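Local coordinates for cerato-platanin-like protein (Moniliophthora perniciosa, PDB 3SUM), which is of unknown function but belongs to the cerato-platanins, small fungal proteins built on a double-psi beta-barrel, one of several specialised members in this fungus, at residues 2-7 / 110-114; 27-32 / 41-45; 66-72 / 96-100; 73-77 / 124-128. All coordinates share one frame; numbering follows the deposited sequence.

Contact 1 of 4, residues 2-7 / 110-114; sequences NWLIKW and GTAQL
Ile5 and Ala112 form the hydrogen-bonded pair at the middle of a short antiparallel ladder between strands 4-7 and 111-113. Ile5 N gives its hydrogen to Ala112 O at 2.7 Å, and Ala112 N returns the bond to Ile5 O; a further rung runs from Leu114 N to Trp3 O at 2.8 Å. The buried face is the tight one. There the CG2 branch of Ile5 meets Ala112 CB and lies 3.6 Å from Leu114 CD2, while the other methyl of Leu114, CD1, rests on Trp3 CB. With CG1 of Ile5 anti to its own nitrogen (chi1 -174°), CG2 is the branch turned to both partners.

The other face, with Leu4, Lys6, Thr111 and Gln113, is the solvent side, more polar and more exposed. Lys6 runs alongside Thr111, and a bend at its last torsion (chi4 -66°) brings NZ to Thr111 OG1 at 2.8 Å. Leu4 CD2 lies 3.6 Å from Gln113 CG, the two chains pointing the same way. Water joins the segments at both ends: one molecule links Trp3 N with Leu114 O, another Trp7 N with Gly110 O.

Strand 111-113 is an outermost strand of the sheet, and strand 86-89 flanks 4-7 on its other side. Trp3 stacks on Phe87, Trp7 NE1 bonds to Tyr107 O, and helix 91-97 covers Ile5 through Val94 and Leu114 through Leu97.

Contact 2 of 4, residues 27-32 / 41-45; sequences LAKLGP and LGEVL
Leu30 O receives the backbone N-H of Leu45 at 2.8 Å, the one hydrogen bond between residues 27-32 and 41-45. The bond is nearly straight, 162° at the hydrogen, and the donor stands almost in line with the carbonyl. Carbon surrounds the same oxygen: Leu45 CG is 3.3 Å from Leu30 O, Val44 CG1 is 3.5 Å from it, and Val44 CA makes a CA-H...O contact.

On one side of this link the packing is purely apolar. Val44 places CG1 anti to its backbone N (chi1 176°), and this methyl meets Leu30 CB at 3.8 Å and Leu27 CD2 at 4.0 Å, with the Leu27 and Val44 side chains crossing at about a right angle. Leu27 CD1 also approaches Leu41 CD1, more distantly; Phe21 touches both these leucines, and Phe50 of strand 50-52 packs on Leu41 and Val44.

Leu45 reaches over the chain instead, its CD1 3.5 Å from Gly31 O and its CD2 facing Pro32. An alanine here is likely to open a gap beside Gly31 and Pro32 and to leave the Leu30 carbonyl less covered. Pro32 CD also rests 3.5 Å from Glu43 O, while the Glu43 carboxylate turns back to the backbone nitrogens of Thr39 and Lys40.

The contact thus joins the turn after helix 24-28 to the residues just after the 3-10 segment 41-43 by one main-chain bond in a mostly aliphatic setting, which suggests that apolar packing, rather than side-chain polarity, holds the two segments together.

Contact 3 of 4, residues 66-72 / 96-100; sequences LRYKGNH and NLTTF
Strands 66-68 and 71-72 are joined by a type II' beta turn from Tyr68 to Asn71, closed by backbone bonds in both directions between these two residues, and Asn71 faces the chain where it leaves helix 91-97. Asn71 ND2 bonds to Leu97 O at 2.8 Å, 163° at the hydrogen, tying the helix exit to the hairpin. The Leu97 oxygen lies within 1° of the amide plane of Asn71, although the donor stands well above the plane of that carbonyl. This bond probably limits the turning of the amide.

This beta hairpin belongs to the mixed sheet of the double-psi barrel, and Leu97, at the end of the helix, packs against it. Its CD2 meets Leu66 CD1 at 3.8 Å, the side chains crossing at about a right angle, while its CD1 lies 3.7 Å from His72 CA.

Tyr68 holds CG anti to the backbone N (chi1 -180°), which carries its ring across Thr98. Thr98 CB sits over the ring centre, 4.0 Å from the centroid, and Lys69 CG lies off-centre on the opposite face; Tyr68 OH bonds to Glu105. A serine in place of Tyr68 would probably leave Thr98 CB without the ring face it lies over, and Glu105 without this hydroxyl partner. At the turn, Lys69 CD lies over one face of the Phe100 ring, 4.0 Å from its centroid, and the extended lysine continues to a salt bridge between NZ and Glu105.

Contact 4 of 4, residues 73-77 / 124-128; sequences AFVTV and CCQQN
One face of the Phe74 ring is covered by Cys124, whose CB stands 3.5 Å above the plane, offset toward the rim on the CD1 side. Cys124 SG follows obliquely, 4.5 Å from the ring centroid, in a sulfur-aromatic contact. Pro136, the C-terminal residue, also packs on Phe74.

Farther along the strand the neighbour is Cys125. With SG beside its own backbone N (chi1 -74°), the sulfur comes 3.2 Å from Val75 O and also touches Phe74 CB. Thr76 OG1 lies 3.3 Å from Cys125 CB, and a water completes the polar side: it accepts from Thr76 OG1 at 2.7 Å and from Gln127 NE2, and donates to Cys125 O. Three groups of the two segments thus grip one water, a bridge where direct polar bonds between them are absent. Asn46 ND2 adds a bond to Thr76 OG1, and Gln127 NE2 bonds to Gly61 O.

Both cysteines are in disulfides, Cys124 with Cys133 and Cys125 with Cys63. The second fastens the loop after strand 116-120 to strand 63-68. Strand 71-79 lies between strand 63-68 and strand 50-52, and Leu93 of helix 91-97 packs on its Ala73 and Val75.

From the N terminus, strand 4-7 pairs with residues 110-114, so contact 1 closes a long loop that encloses both contact 2 and contact 3. Contact 2 is the first to close along the chain, making a short loop between helix 24-28 and the approach to strand 50-52. Contact 3 follows, joining the 66-72 hairpin to the exit of helix 91-97. Contact 4, from strand 71-79 to the loop beyond strand 116-120, crosses contacts 1 and 3. Contacts 1 and 3 meet on one side of the chain's centre, with Ile5 against Leu66; contact 2 lies on the opposite side and touches contact 4, Leu30 lying against Gln127 and Leu45 against Gln126. Strand 71-79 is shared by contacts 3 and 4.

Contact 1 of 4, residues 2-7 / 110-114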
loop_
_atom_site.group_PDB
_atom_site.type_symbol
_atom_site.label_atom_id
_atom_site.label_comp_id
_atom_site.label_asym_id
_atom_site.label_seq_id
_atom_site.Cartn_x
_atom_site.Cartn_y
_atom_site.Cartn_z
ATOM N N ASN A 2 8.568 -3.056 -14.407
ATOM C CA ASN A 2 7.518 -4.048 -14.801
ATOM C C ASN A 2 6.710 -4.406 -13.543
ATOM O O ASN A 2 6.587 -5.606 -13.253
ATOM C CB ASN A 2 8.174 -5.345 -15.282
ATOM C CG ASN A 2 7.185 -6.315 -16.031
ATOM O OD1 ASN A 2 7.590 -6.960 -17.018
ATOM N ND2 ASN A 2 5.903 -6.420 -15.568
ATOM N N TRP A 3 6.186 -3.424 -12.797
ATOM C CA TRP A 3 5.407 -3.748 -11.603
ATOM C C TRP A 3 4.002 -4.075 -12.002
ATOM O O TRP A 3 3.461 -3.444 -12.917
ATOM C CB TRP A 3 5.433 -2.590 -10.551
ATOM C CG TRP A 3 6.745 -2.465 -9.672
ATOM C CD1 TRP A 3 7.819 -1.651 -9.894
ATOM C CD2 TRP A 3 7.015 -3.162 -8.461
ATOM N NE1 TRP A 3 8.725 -1.777 -8.890
ATOM C CE2 TRP A 3 8.249 -2.699 -7.984
ATOM C CE3 TRP A 3 6.271 -4.061 -7.668
ATOM C CZ2 TRP A 3 8.780 -3.127 -6.801
ATOM C CZ3 TRP A 3 6.848 -4.539 -6.496
ATOM C CH2 TRP A 3 8.091 -4.071 -6.085
ATOM N N LEU A 4 3.432 -5.089 -11.348
ATOM C CA LEU A 4 2.012 -5.503 -11.492
ATOM C C LEU A 4 1.301 -5.121 -10.202
ATOM O O LEU A 4 1.905 -5.086 -9.119
ATOM C CB LEU A 4 1.870 -7.052 -11.623
ATOM C CG LEU A 4 2.527 -7.720 -12.829
ATOM C CD1 LEU A 4 2.100 -9.203 -12.831
ATOM C CD2 LEU A 4 2.012 -7.071 -14.098
ATOM N N ILE A 5 -0.010 -4.870 -10.292
ATOM C CA ILE A 5 -0.749 -4.771 -9.058
ATOM C C ILE A 5 -2.008 -5.663 -9.214
ATOM O O ILE A 5 -2.602 -5.747 -10.306
ATOM C CB ILE A 5 -1.138 -3.338 -8.749
ATOM C CG1 ILE A 5 -1.786 -3.276 -7.330
ATOM C CG2 ILE A 5 -1.983 -2.696 -9.938
ATOM C CD1 ILE A 5 -1.564 -2.018 -6.628
ATOM N N LYS A 6 -2.388 -6.313 -8.149
ATOM C CA LYS A 6 -3.591 -7.124 -8.099
ATOM C C LYS A 6 -4.275 -6.620 -6.842
ATOM O O LYS A 6 -3.694 -5.891 -6.057
ATOM C CB LYS A 6 -3.206 -8.601 -7.860
ATOM C CG LYS A 6 -2.575 -9.202 -9.164
ATOM C CD LYS A 6 -1.936 -10.596 -8.786
ATOM C CE LYS A 6 -1.106 -11.228 -9.919
ATOM N NZ LYS A 6 -2.059 -11.569 -11.066
ATOM N N TRP A 7 -5.539 -6.961 -6.702
ATOM C CA TRP A 7 -6.251 -6.507 -5.563
ATOM C C TRP A 7 -6.705 -7.685 -4.716
ATOM O O TRP A 7 -6.898 -8.806 -5.193
ATOM C CB TRP A 7 -7.408 -5.566 -5.967
ATOM C CG TRP A 7 -8.473 -6.164 -6.872
ATOM C CD1 TRP A 7 -8.545 -6.051 -8.215
ATOM C CD2 TRP A 7 -9.602 -6.919 -6.465
ATOM N NE1 TRP A 7 -9.662 -6.687 -8.668
ATOM C CE2 TRP A 7 -10.306 -7.267 -7.611
ATOM C CE3 TRP A 7 -10.061 -7.380 -5.214
ATOM C CZ2 TRP A 7 -11.510 -8.029 -7.577
ATOM C CZ3 TRP A 7 -11.253 -8.113 -5.170
ATOM C CH2 TRP A 7 -11.958 -8.449 -6.341
ATOM N N GLY A 110 -8.542 -7.646 -12.740
ATOM C CA GLY A 110 -8.049 -8.097 -11.469
ATOM C C GLY A 110 -6.508 -7.987 -11.365
ATOM O O GLY A 110 -5.937 -8.112 -10.252
ATOM N N THR A 111 -5.835 -7.780 -12.499
ATOM C CA THR A 111 -4.390 -7.575 -12.459
ATOM C C THR A 111 -4.184 -6.420 -13.412
ATOM O O THR A 111 -4.792 -6.402 -14.499
ATOM C CB THR A 111 -3.634 -8.805 -13.040
ATOM O OG1 THR A 111 -3.948 -9.974 -12.280
ATOM C CG2 THR A 111 -2.086 -8.586 -13.013
ATOM N N ALA A 112 -3.310 -5.501 -13.054
ATOM C CA ALA A 112 -2.975 -4.349 -13.937
ATOM C C ALA A 112 -1.457 -4.167 -13.891
ATOM O O ALA A 112 -0.840 -4.372 -12.865
ATOM C CB ALA A 112 -3.680 -3.052 -13.385
ATOM N N GLN A 113 -0.873 -3.727 -15.000
ATOM C CA GLN A 113 0.531 -3.409 -14.990
ATOM C C GLN A 113 0.624 -1.930 -14.670
ATOM O O GLN A 113 -0.199 -1.157 -15.176
ATOM C CB GLN A 113 1.096 -3.719 -16.352
ATOM C CG GLN A 113 0.566 -5.059 -16.762
ATOM C CD GLN A 113 1.499 -5.744 -17.651
ATOM O OE1 GLN A 113 2.727 -5.695 -17.424
ATOM N NE2 GLN A 113 0.941 -6.388 -18.704
ATOM N N LEU A 114 1.599 -1.586 -13.812
ATOM C CA LEU A 114 1.818 -0.200 -13.414
ATOM C C LEU A 114 2.707 0.484 -14.357
ATOM O O LEU A 114 3.579 -0.146 -14.909
ATOM C CB LEU A 114 2.405 -0.112 -12.033
ATOM C CG LEU A 114 1.478 -0.675 -10.974
ATOM C CD1 LEU A 114 2.220 -0.512 -9.591
ATOM C CD2 LEU A 114 0.108 0.069 -10.941
HETATM O O HOH W 1 6.203 -0.585 -13.252
HETATM O O HOH W 2 -7.076 -9.350 -8.135
#

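Contact 2 of 4, residues 27-32 / 41-45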
loop_
_atom_site.group_PDB
_atom_site.type_symbol
_atom_site.label_atom_id
_atom_site.label_comp_id
_atom_site.label_asym_id
_atom_site.label_seq_id
_atom_site.Cartn_x
_atom_site.Cartn_y
_atom_site.Cartn_z
ATOM N N LEU A 27 4.115 -2.599 11.509
ATOM C CA LEU A 27 2.726 -2.099 11.712
ATOM C C LEU A 27 2.460 -1.598 13.111
ATOM O O LEU A 27 1.711 -0.594 13.308
ATOM C CB LEU A 27 1.700 -3.155 11.364
ATOM C CG LEU A 27 1.721 -3.590 9.879
ATOM C CD1 LEU A 27 0.640 -4.674 9.602
ATOM C CD2 LEU A 27 1.540 -2.387 8.952
ATOM N N ALA A 28 3.065 -2.276 14.081
ATOM C CA ALA A 28 2.915 -1.911 15.499
ATOM C C ALA A 28 3.442 -0.512 15.733
ATOM O O ALA A 28 3.054 0.155 16.694
ATOM C CB ALA A 28 3.683 -2.876 16.396
ATOM N N LYS A 29 4.367 -0.076 14.903
ATOM C CA LYS A 29 4.916 1.267 15.054
ATOM C C LYS A 29 4.287 2.326 14.157
ATOM O O LYS A 29 4.792 3.454 14.100
ATOM C CB LYS A 29 6.383 1.190 14.751
ATOM C CG LYS A 29 7.018 0.252 15.824
ATOM C CD LYS A 29 8.587 0.227 15.757
ATOM C CE LYS A 29 9.136 -0.501 14.569
ATOM N NZ LYS A 29 10.577 -0.943 14.915
ATOM N N LEU A 30 3.213 1.937 13.475
ATOM C CA LEU A 30 2.628 2.751 12.441
ATOM C C LEU A 30 1.218 3.116 12.773
ATOM O O LEU A 30 0.422 3.406 11.887
ATOM C CB LEU A 30 2.751 2.102 11.078
ATOM C CG LEU A 30 4.158 2.170 10.507
ATOM C CD1 LEU A 30 4.182 1.301 9.204
ATOM C CD2 LEU A 30 4.562 3.609 10.139
ATOM N N GLY A 31 0.940 3.209 14.072
ATOM C CA GLY A 31 -0.304 3.805 14.523
ATOM C C GLY A 31 -0.106 5.299 14.596
ATOM O O GLY A 31 1.034 5.783 14.505
ATOM N N PRO A 32 -1.203 6.061 14.788
ATOM C CA PRO A 32 -1.022 7.532 14.959
ATOM C C PRO A 32 -0.309 7.895 16.295
ATOM O O PRO A 32 0.262 8.978 16.379
ATOM C CB PRO A 32 -2.467 8.082 14.871
ATOM C CG PRO A 32 -3.319 6.911 15.469
ATOM C CD PRO A 32 -2.631 5.663 14.853
ATOM N N LEU A 41 -5.564 -3.674 11.416
ATOM C CA LEU A 41 -5.057 -3.028 10.209
ATOM C C LEU A 41 -5.703 -1.671 10.042
ATOM O O LEU A 41 -5.080 -0.751 9.535
ATOM C CB LEU A 41 -5.401 -3.882 8.958
ATOM C CG LEU A 41 -4.736 -3.378 7.688
ATOM C CD1 LEU A 41 -3.254 -3.725 7.770
ATOM C CD2 LEU A 41 -5.456 -4.154 6.527
ATOM N N GLY A 42 -6.962 -1.560 10.451
ATOM C CA GLY A 42 -7.733 -0.305 10.271
ATOM C C GLY A 42 -7.143 0.888 11.017
ATOM O O GLY A 42 -7.462 2.023 10.721
ATOM N N GLU A 43 -6.314 0.626 12.014
ATOM C CA GLU A 43 -5.741 1.696 12.824
ATOM C C GLU A 43 -4.420 2.187 12.314
ATOM O O GLU A 43 -3.850 3.133 12.840
ATOM C CB GLU A 43 -5.564 1.251 14.270
ATOM C CG GLU A 43 -6.862 0.744 14.900
ATOM C CD GLU A 43 -6.575 -0.025 16.190
ATOM O OE1 GLU A 43 -5.676 -0.891 16.225
ATOM O OE2 GLU A 43 -7.270 0.240 17.154
ATOM N N VAL A 44 -3.867 1.484 11.323
ATOM C CA VAL A 44 -2.525 1.831 10.890
ATOM C C VAL A 44 -2.596 3.051 9.986
ATOM O O VAL A 44 -3.499 3.176 9.141
ATOM C CB VAL A 44 -1.923 0.611 10.107
ATOM C CG1 VAL A 44 -0.552 0.980 9.552
ATOM C CG2 VAL A 44 -1.828 -0.613 11.005
ATOM N N LEU A 45 -1.674 3.962 10.143
ATOM C CA LEU A 45 -1.576 5.102 9.221
ATOM C C LEU A 45 -1.626 4.764 7.750
ATOM O O LEU A 45 -0.936 3.825 7.299
ATOM C CB LEU A 45 -0.263 5.855 9.506
ATOM C CG LEU A 45 -0.179 6.529 10.866
ATOM C CD1 LEU A 45 1.231 6.898 11.167
ATOM C CD2 LEU A 45 -1.054 7.884 10.832
#

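Contact 3 of 4, residues 66-72 / 96-100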
loop_
_atom_site.group_PDB
_atom_site.type_symbol
_atom_site.label_atom_id
_atom_site.label_comp_id
_atom_site.label_asym_id
_atom_site.label_seq_id
_atom_site.Cartn_x
_atom_site.Cartn_y
_atom_site.Cartn_z
ATOM N N LEU A 66 2.661 4.792 -6.740
ATOM C CA LEU A 66 2.378 3.904 -7.852
ATOM C C LEU A 66 1.711 4.769 -8.925
ATOM O O LEU A 66 0.930 5.683 -8.582
ATOM C CB LEU A 66 1.356 2.824 -7.450
ATOM C CG LEU A 66 1.618 2.004 -6.185
ATOM C CD1 LEU A 66 0.594 0.898 -5.983
ATOM C CD2 LEU A 66 3.105 1.459 -6.281
ATOM N N ARG A 67 2.013 4.505 -10.191
ATOM C CA ARG A 67 1.276 5.204 -11.273
ATOM C C ARG A 67 0.640 4.184 -12.201
ATOM O O ARG A 67 1.251 3.149 -12.544
ATOM C CB ARG A 67 2.214 6.073 -12.146
ATOM C CG ARG A 67 2.827 7.303 -11.460
ATOM C CD ARG A 67 3.662 8.109 -12.544
ATOM N NE ARG A 67 4.036 9.476 -12.137
ATOM C CZ ARG A 67 3.235 10.553 -12.191
ATOM N NH1 ARG A 67 1.971 10.453 -12.592
ATOM N NH2 ARG A 67 3.698 11.758 -11.850
ATOM N N TYR A 68 -0.600 4.453 -12.574
ATOM C CA TYR A 68 -1.255 3.747 -13.654
ATOM C C TYR A 68 -1.856 4.811 -14.549
ATOM O O TYR A 68 -2.667 5.644 -14.074
ATOM C CB TYR A 68 -2.373 2.876 -13.095
ATOM C CG TYR A 68 -3.087 2.117 -14.167
ATOM C CD1 TYR A 68 -2.592 0.864 -14.597
ATOM C CD2 TYR A 68 -4.311 2.591 -14.674
ATOM C CE1 TYR A 68 -3.262 0.134 -15.561
ATOM C CE2 TYR A 68 -5.007 1.871 -15.624
ATOM C CZ TYR A 68 -4.511 0.631 -16.044
ATOM O OH TYR A 68 -5.204 -0.090 -17.026
ATOM N N LYS A 69 -1.469 4.782 -15.831
ATOM C CA LYS A 69 -1.916 5.778 -16.780
ATOM C C LYS A 69 -1.761 7.156 -16.128
ATOM O O LYS A 69 -0.622 7.521 -15.764
ATOM C CB LYS A 69 -3.278 5.413 -17.347
ATOM C CG LYS A 69 -3.194 4.105 -18.198
ATOM C CD LYS A 69 -4.539 3.804 -18.796
ATOM C CE LYS A 69 -4.417 2.493 -19.684
ATOM N NZ LYS A 69 -5.674 2.141 -20.484
ATOM N N GLY A 70 -2.829 7.928 -16.013
ATOM C CA GLY A 70 -2.714 9.269 -15.446
ATOM C C GLY A 70 -3.065 9.345 -13.957
ATOM O O GLY A 70 -3.304 10.436 -13.443
ATOM N N ASN A 71 -3.139 8.200 -13.282
ATOM C CA ASN A 71 -3.466 8.128 -11.850
ATOM C C ASN A 71 -2.223 7.787 -11.044
ATOM O O ASN A 71 -1.290 7.156 -11.547
ATOM C CB ASN A 71 -4.494 7.058 -11.579
ATOM C CG ASN A 71 -5.741 7.203 -12.472
ATOM O OD1 ASN A 71 -6.092 8.292 -12.900
ATOM N ND2 ASN A 71 -6.367 6.102 -12.771
ATOM N N HIS A 72 -2.233 8.155 -9.786
ATOM C CA HIS A 72 -1.177 7.704 -8.902
ATOM C C HIS A 72 -1.743 7.553 -7.504
ATOM O O HIS A 72 -2.858 8.021 -7.191
ATOM C CB HIS A 72 0.016 8.668 -8.926
ATOM C CG HIS A 72 -0.264 10.014 -8.303
ATOM N ND1 HIS A 72 -0.862 11.047 -9.013
ATOM C CD2 HIS A 72 0.009 10.511 -7.068
ATOM C CE1 HIS A 72 -0.953 12.117 -8.236
ATOM N NE2 HIS A 72 -0.446 11.814 -7.047
ATOM N N ASN A 96 -9.439 2.498 -7.657
ATOM C CA ASN A 96 -9.248 3.884 -7.982
ATOM C C ASN A 96 -7.968 4.128 -8.760
ATOM O O ASN A 96 -7.974 4.931 -9.688
ATOM C CB ASN A 96 -9.388 4.745 -6.757
ATOM C CG ASN A 96 -10.787 4.570 -6.113
ATOM O OD1 ASN A 96 -11.781 4.372 -6.836
ATOM N ND2 ASN A 96 -10.857 4.564 -4.797
ATOM N N LEU A 97 -6.891 3.405 -8.447
ATOM C CA LEU A 97 -5.637 3.717 -9.151
ATOM C C LEU A 97 -5.755 3.330 -10.629
ATOM O O LEU A 97 -5.104 3.948 -11.489
ATOM C CB LEU A 97 -4.518 2.859 -8.561
ATOM C CG LEU A 97 -3.136 2.862 -9.189
ATOM C CD1 LEU A 97 -2.466 4.298 -9.294
ATOM C CD2 LEU A 97 -2.255 1.858 -8.329
ATOM N N THR A 98 -6.540 2.288 -10.928
ATOM C CA THR A 98 -6.440 1.600 -12.221
ATOM C C THR A 98 -7.712 1.764 -12.991
ATOM O O THR A 98 -7.996 1.020 -13.915
ATOM C CB THR A 98 -6.103 0.115 -12.109
ATOM O OG1 THR A 98 -7.187 -0.560 -11.431
ATOM C CG2 THR A 98 -4.811 -0.087 -11.353
ATOM N N THR A 99 -8.455 2.806 -12.638
ATOM C CA THR A 99 -9.592 3.246 -13.443
ATOM C C THR A 99 -9.105 4.365 -14.377
ATOM O O THR A 99 -8.388 5.276 -13.952
ATOM C CB THR A 99 -10.665 3.832 -12.510
ATOM O OG1 THR A 99 -11.213 2.758 -11.732
ATOM C CG2 THR A 99 -11.787 4.452 -13.357
ATOM N N PHE A 100 -9.477 4.284 -15.640
ATOM C CA PHE A 100 -9.068 5.246 -16.633
ATOM C C PHE A 100 -10.344 5.781 -17.322
ATOM O O PHE A 100 -11.059 5.043 -17.983
ATOM C CB PHE A 100 -8.147 4.611 -17.666
ATOM C CG PHE A 100 -7.715 5.604 -18.750
ATOM C CD1 PHE A 100 -6.889 6.696 -18.416
ATOM C CD2 PHE A 100 -8.203 5.484 -20.047
ATOM C CE1 PHE A 100 -6.513 7.620 -19.376
ATOM C CE2 PHE A 100 -7.798 6.396 -21.033
ATOM C CZ PHE A 100 -6.952 7.445 -20.707
#

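Contact 4 of 4, residues 73-77 / 124-128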
loop_
_atom_site.group_PDB
_atom_site.type_symbol
_atom_site.label_atom_id
_atom_site.label_comp_id
_atom_site.label_asym_id
_atom_site.label_seq_id
_atom_site.Cartn_x
_atom_site.Cartn_y
_atom_site.Cartn_z
ATOM N N ALA A 73 -1.017 6.813 -6.672
ATOM C CA ALA A 73 -1.404 6.660 -5.310
ATOM C C ALA A 73 -0.177 6.437 -4.469
ATOM O O ALA A 73 0.842 5.940 -4.971
ATOM C CB ALA A 73 -2.401 5.429 -5.150
ATOM N N PHE A 74 -0.303 6.735 -3.190
ATOM C CA PHE A 74 0.749 6.449 -2.272
ATOM C C PHE A 74 0.332 5.321 -1.354
ATOM O O PHE A 74 -0.726 5.350 -0.728
ATOM C CB PHE A 74 1.106 7.706 -1.432
ATOM C CG PHE A 74 1.671 8.804 -2.253
ATOM C CD1 PHE A 74 3.036 8.821 -2.625
ATOM C CD2 PHE A 74 0.843 9.901 -2.618
ATOM C CE1 PHE A 74 3.566 9.871 -3.327
ATOM C CE2 PHE A 74 1.399 10.966 -3.348
ATOM C CZ PHE A 74 2.759 10.921 -3.710
ATOM N N VAL A 75 1.164 4.278 -1.307
ATOM C CA VAL A 75 0.749 3.084 -0.614
ATOM C C VAL A 75 1.776 2.658 0.432
ATOM O O VAL A 75 2.927 2.897 0.245
ATOM C CB VAL A 75 0.481 1.921 -1.607
ATOM C CG1 VAL A 75 -0.547 2.336 -2.691
ATOM C CG2 VAL A 75 1.748 1.473 -2.363
ATOM N N THR A 76 1.305 2.019 1.545
ATOM C CA THR A 76 2.192 1.554 2.535
ATOM C C THR A 76 2.334 0.073 2.329
ATOM O O THR A 76 1.345 -0.640 2.175
ATOM C CB THR A 76 1.593 1.845 3.904
ATOM O OG1 THR A 76 1.368 3.254 3.960
ATOM C CG2 THR A 76 2.608 1.503 5.047
ATOM N N VAL A 77 3.581 -0.427 2.389
ATOM C CA VAL A 77 3.753 -1.833 2.352
ATOM C C VAL A 77 3.459 -2.421 3.741
ATOM O O VAL A 77 4.120 -2.065 4.712
ATOM C CB VAL A 77 5.252 -2.156 1.927
ATOM C CG1 VAL A 77 5.538 -3.725 2.037
ATOM C CG2 VAL A 77 5.513 -1.686 0.448
ATOM N N CYS A 124 4.539 10.850 2.762
ATOM C CA CYS A 124 3.526 10.669 1.749
ATOM C C CYS A 124 2.496 9.630 2.146
ATOM O O CYS A 124 1.410 9.572 1.587
ATOM C CB CYS A 124 4.186 10.257 0.391
ATOM S SG CYS A 124 5.320 11.499 -0.182
ATOM N N CYS A 125 2.875 8.720 3.048
ATOM C CA CYS A 125 1.939 7.702 3.545
ATOM C C CYS A 125 1.519 8.042 5.022
ATOM O O CYS A 125 1.189 7.154 5.789
ATOM C CB CYS A 125 2.600 6.316 3.510
ATOM S SG CYS A 125 2.724 5.694 1.810
ATOM N N GLN A 126 1.576 9.335 5.353
ATOM C CA GLN A 126 1.117 9.918 6.646
ATOM C C GLN A 126 2.021 9.494 7.794
ATOM O O GLN A 126 1.621 9.596 8.964
ATOM C CB GLN A 126 -0.339 9.485 6.959
ATOM C CG GLN A 126 -1.212 9.992 5.805
ATOM C CD GLN A 126 -2.625 9.560 5.857
ATOM O OE1 GLN A 126 -3.202 9.410 6.929
ATOM N NE2 GLN A 126 -3.238 9.402 4.647
ATOM N N GLN A 127 3.239 9.074 7.487
ATOM C CA GLN A 127 4.115 8.659 8.552
ATOM C C GLN A 127 4.839 9.894 9.081
ATOM O O GLN A 127 5.129 10.826 8.342
ATOM C CB GLN A 127 5.085 7.612 8.060
ATOM C CG GLN A 127 4.317 6.381 7.597
ATOM C CD GLN A 127 5.278 5.364 6.963
ATOM O OE1 GLN A 127 6.490 5.584 6.958
ATOM N NE2 GLN A 127 4.745 4.273 6.439
ATOM N N ASN A 128 5.187 9.872 10.352
ATOM C CA ASN A 128 5.808 11.072 10.913
ATOM C C ASN A 128 7.323 11.003 10.697
ATOM O O ASN A 128 8.093 10.777 11.633
ATOM C CB ASN A 128 5.484 11.088 12.383
ATOM C CG ASN A 128 6.154 12.255 13.123
ATOM O OD1 ASN A 128 6.727 13.207 12.509
ATOM N ND2 ASN A 128 6.018 12.229 14.445
HETATM O O HOH W 3 1.615 4.518 6.364
#